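Local coordinates for CBS domain protein (Streptococcus pneumoniae serotype 4, PDB 7LZG), which is of unknown function but, as a paired CBS-domain protein, probably senses or binds a small ligand such as an adenine nucleotide, at residues T94-D102 / K111-D122. Residues are numbered along the deposited sequence; the frame is centred on the assembly and turned at random.
Sequences TDVAVVSPD and KLVDESFLPVVD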
loop_
_atom_site.group_PDB
_atom_site.type_symbol
_atom_site.label_atom_id
_atom_site.label_comp_id
_atom_site.label_asym_id
_atom_site.label_seq_id
_atom_site.Cartn_x
_atom_site.Cartn_y
_atom_site.Cartn_z
ATOM N N THR B 94 -10.627 12.382 7.244
ATOM C CA THR B 94 -10.110 13.039 8.435
ATOM C C THR B 94 -10.003 12.098 9.626
ATOM O O THR B 94 -9.381 12.462 10.631
ATOM C CB THR B 94 -10.994 14.236 8.802
ATOM O OG1 THR B 94 -12.334 13.786 9.038
ATOM C CG2 THR B 94 -11.001 15.253 7.670
ATOM N N ASP B 95 -10.583 10.901 9.536
ATOM C CA ASP B 95 -10.535 9.926 10.626
ATOM C C ASP B 95 -9.345 8.987 10.415
ATOM O O ASP B 95 -9.481 7.794 10.138
ATOM C CB ASP B 95 -11.850 9.163 10.713
ATOM C CG ASP B 95 -11.922 8.257 11.927
ATOM O OD1 ASP B 95 -12.036 8.780 13.056
ATOM O OD2 ASP B 95 -11.864 7.022 11.753
ATOM N N VAL B 96 -8.152 9.565 10.550
ATOM C CA VAL B 96 -6.899 8.833 10.415
ATOM C C VAL B 96 -6.064 9.057 11.667
ATOM O O VAL B 96 -6.173 10.092 12.333
ATOM C CB VAL B 96 -6.105 9.254 9.158
ATOM C CG1 VAL B 96 -6.908 8.974 7.899
ATOM C CG2 VAL B 96 -5.718 10.722 9.236
ATOM N N ALA B 97 -5.224 8.077 11.983
ATOM C CA ALA B 97 -4.313 8.178 13.116
ATOM C C ALA B 97 -2.998 8.798 12.658
ATOM O O ALA B 97 -2.421 8.374 11.653
ATOM C CB ALA B 97 -4.066 6.804 13.739
ATOM N N VAL B 98 -2.535 9.808 13.394
ATOM C CA VAL B 98 -1.277 10.476 13.076
ATOM C C VAL B 98 -0.344 10.377 14.275
ATOM O O VAL B 98 -0.724 9.857 15.329
ATOM C CB VAL B 98 -1.506 11.945 12.673
ATOM C CG1 VAL B 98 -2.503 12.034 11.526
ATOM C CG2 VAL B 98 -1.980 12.758 13.866
ATOM N N VAL B 99 0.885 10.868 14.120
ATOM C CA VAL B 99 1.865 10.878 15.200
ATOM C C VAL B 99 2.557 12.232 15.229
ATOM O O VAL B 99 2.735 12.887 14.199
ATOM C CB VAL B 99 2.912 9.747 15.063
ATOM C CG1 VAL B 99 2.268 8.383 15.264
ATOM C CG2 VAL B 99 3.617 9.826 13.715
ATOM N N SER B 100 2.944 12.652 16.431
ATOM C CA SER B 100 3.760 13.840 16.582
ATOM C C SER B 100 5.195 13.535 16.158
ATOM O O SER B 100 5.583 12.369 16.045
ATOM C CB SER B 100 3.722 14.322 18.030
ATOM O OG SER B 100 4.085 13.284 18.923
ATOM N N PRO B 101 6.004 14.567 15.898
ATOM C CA PRO B 101 7.432 14.325 15.629
ATOM C C PRO B 101 8.155 13.624 16.768
ATOM O O PRO B 101 9.265 13.119 16.554
ATOM C CB PRO B 101 7.991 15.736 15.398
ATOM C CG PRO B 101 6.820 16.519 14.918
ATOM C CD PRO B 101 5.632 15.974 15.661
ATOM N N ASP B 102 7.565 13.576 17.959
ATOM C CA ASP B 102 8.140 12.863 19.099
ATOM C C ASP B 102 7.550 11.457 19.197
ATOM O O ASP B 102 6.980 11.050 20.210
ATOM C CB ASP B 102 7.905 13.654 20.384
ATOM C CG ASP B 102 8.352 15.097 20.269
ATOM O OD1 ASP B 102 9.393 15.347 19.625
ATOM O OD2 ASP B 102 7.660 15.981 20.819
ATOM N N LYS B 111 0.891 1.812 14.952
ATOM C CA LYS B 111 -0.067 2.516 14.107
ATOM C C LYS B 111 -0.071 1.984 12.680
ATOM O O LYS B 111 -1.098 2.064 11.997
ATOM C CB LYS B 111 0.231 4.015 14.100
ATOM C CG LYS B 111 -0.062 4.719 15.415
ATOM C CD LYS B 111 -1.543 4.683 15.748
ATOM C CE LYS B 111 -1.832 5.417 17.046
ATOM N NZ LYS B 111 -1.365 6.828 16.996
ATOM N N LEU B 112 1.054 1.444 12.215
ATOM C CA LEU B 112 1.171 0.937 10.855
ATOM C C LEU B 112 0.676 -0.494 10.709
ATOM O O LEU B 112 0.884 -1.105 9.655
ATOM C CB LEU B 112 2.620 1.041 10.374
ATOM C CG LEU B 112 2.998 2.439 9.893
ATOM C CD1 LEU B 112 4.466 2.505 9.540
ATOM C CD2 LEU B 112 2.141 2.824 8.700
ATOM N N VAL B 113 0.029 -1.045 11.732
ATOM C CA VAL B 113 -0.656 -2.321 11.581
ATOM C C VAL B 113 -2.148 -2.127 11.322
ATOM O O VAL B 113 -2.778 -3.006 10.713
ATOM C CB VAL B 113 -0.422 -3.228 12.809
ATOM C CG1 VAL B 113 -1.202 -2.734 14.012
ATOM C CG2 VAL B 113 -0.781 -4.663 12.486
ATOM N N ASP B 114 -2.723 -0.996 11.733
ATOM C CA ASP B 114 -4.110 -0.677 11.420
ATOM C C ASP B 114 -4.253 0.055 10.094
ATOM O O ASP B 114 -5.314 -0.024 9.463
ATOM C CB ASP B 114 -4.723 0.173 12.537
ATOM C CG ASP B 114 -4.650 -0.503 13.892
ATOM O OD1 ASP B 114 -4.622 -1.751 13.932
ATOM O OD2 ASP B 114 -4.622 0.214 14.915
ATOM N N GLU B 115 -3.212 0.762 9.662
ATOM C CA GLU B 115 -3.210 1.477 8.395
ATOM C C GLU B 115 -1.825 1.367 7.775
ATOM O O GLU B 115 -0.874 0.894 8.403
ATOM C CB GLU B 115 -3.609 2.947 8.580
ATOM C CG GLU B 115 -2.787 3.673 9.625
ATOM C CD GLU B 115 -3.308 5.065 9.910
ATOM O OE1 GLU B 115 -4.059 5.605 9.072
ATOM O OE2 GLU B 115 -2.971 5.620 10.975
ATOM N N SER B 116 -1.717 1.801 6.520
ATOM C CA SER B 116 -0.456 1.779 5.793
ATOM C C SER B 116 0.116 3.168 5.564
ATOM O O SER B 116 1.147 3.297 4.895
ATOM C CB SER B 116 -0.633 1.072 4.445
ATOM O OG SER B 116 -1.491 1.812 3.594
ATOM N N PHE B 117 -0.519 4.206 6.100
ATOM C CA PHE B 117 -0.121 5.586 5.851
ATOM C C PHE B 117 -0.184 6.341 7.167
ATOM O O PHE B 117 -1.265 6.488 7.747
ATOM C CB PHE B 117 -1.036 6.232 4.806
ATOM C CG PHE B 117 -0.406 7.375 4.066
ATOM C CD1 PHE B 117 0.403 7.145 2.966
ATOM C CD2 PHE B 117 -0.639 8.681 4.461
ATOM C CE1 PHE B 117 0.978 8.197 2.278
ATOM C CE2 PHE B 117 -0.070 9.738 3.777
ATOM C CZ PHE B 117 0.742 9.496 2.685
ATOM N N LEU B 118 0.966 6.811 7.643
ATOM C CA LEU B 118 1.065 7.451 8.954
ATOM C C LEU B 118 1.640 8.853 8.815
ATOM O O LEU B 118 2.866 9.015 8.676
ATOM C CB LEU B 118 1.923 6.609 9.896
ATOM C CG LEU B 118 1.961 7.061 11.354
ATOM C CD1 LEU B 118 0.562 7.059 11.939
ATOM C CD2 LEU B 118 2.883 6.161 12.158
ATOM N N PRO B 119 0.809 9.890 8.844
ATOM C CA PRO B 119 1.325 11.258 8.753
ATOM C C PRO B 119 1.977 11.698 10.056
ATOM O O PRO B 119 1.756 11.126 11.124
ATOM C CB PRO B 119 0.072 12.096 8.459
ATOM C CG PRO B 119 -1.005 11.100 8.097
ATOM C CD PRO B 119 -0.661 9.857 8.842
ATOM N N VAL B 120 2.794 12.741 9.946
ATOM C CA VAL B 120 3.470 13.339 11.092
ATOM C C VAL B 120 2.980 14.773 11.217
ATOM O O VAL B 120 3.275 15.616 10.359
ATOM C CB VAL B 120 4.998 13.284 10.957
ATOM C CG1 VAL B 120 5.658 13.963 12.150
ATOM C CG2 VAL B 120 5.462 11.842 10.835
ATOM N N VAL B 121 2.231 15.052 12.281
ATOM C CA VAL B 121 1.664 16.369 12.538
ATOM C C VAL B 121 2.158 16.842 13.896
ATOM O O VAL B 121 2.065 16.107 14.885
ATOM C CB VAL B 121 0.125 16.346 12.498
ATOM C CG1 VAL B 121 -0.427 17.757 12.564
ATOM C CG2 VAL B 121 -0.368 15.630 11.251
ATOM N N ASP B 122 2.677 18.067 13.943
ATOM C CA ASP B 122 3.145 18.634 15.198
ATOM C C ASP B 122 1.955 19.026 16.075
ATOM O O ASP B 122 0.789 18.885 15.695
ATOM C CB ASP B 122 4.065 19.826 14.931
ATOM C CG ASP B 122 3.456 20.837 13.976
ATOM O OD1 ASP B 122 2.281 20.666 13.585
ATOM O OD2 ASP B 122 4.157 21.805 13.612
#
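The ring of Pro-119 takes Val-98 above one face, near its outer rim. There Val-98 CG1 lies about equally far from ring atoms CB, CG and CD, at 3.9 Å from CG. The ring also touches Phe-60 and Phe-127. Val-120 CG1 sits over one face of the Pro-101 ring, 3.9 Å from Pro-101 CG. Pro-101 CD reaches the backbone at Asp-122.

This is the beta-alpha-beta-like crossover of the CBS domain, though its first arm, 94-102, is not a regular strand. The chain leaves 94-102, passes through helix 105-111 and returns in strand 117-121, parallel to its start. The pairing is a single bridge, Val-99 with Val-120. Val-99 N donates to Pro-119 O at 3.1 Å, and Val-121 N donates to Val-99 O at 2.9 Å. Residue 99 thus grips the two residues that flank its partner. The other side of strand 117-121 pairs with strand 127-132.

Val-99 is buried. With chi1 at -68°, CG1 stands beside the backbone N and faces Leu-118 CD2 at 3.9 Å. The other branch, CG2, meets Val-120 CG2 at 4.0 Å. Val-98 CB rests against Val-121 CG2, and Phe-60 also touches Val-121. Nearer the helix, Lys-111 lays its bent chain alongside Ala-97, CD to CB 3.9 Å. A CA-H...O contact completes the bridge, Val-120 CA to Val-99 O at 3.2 Å.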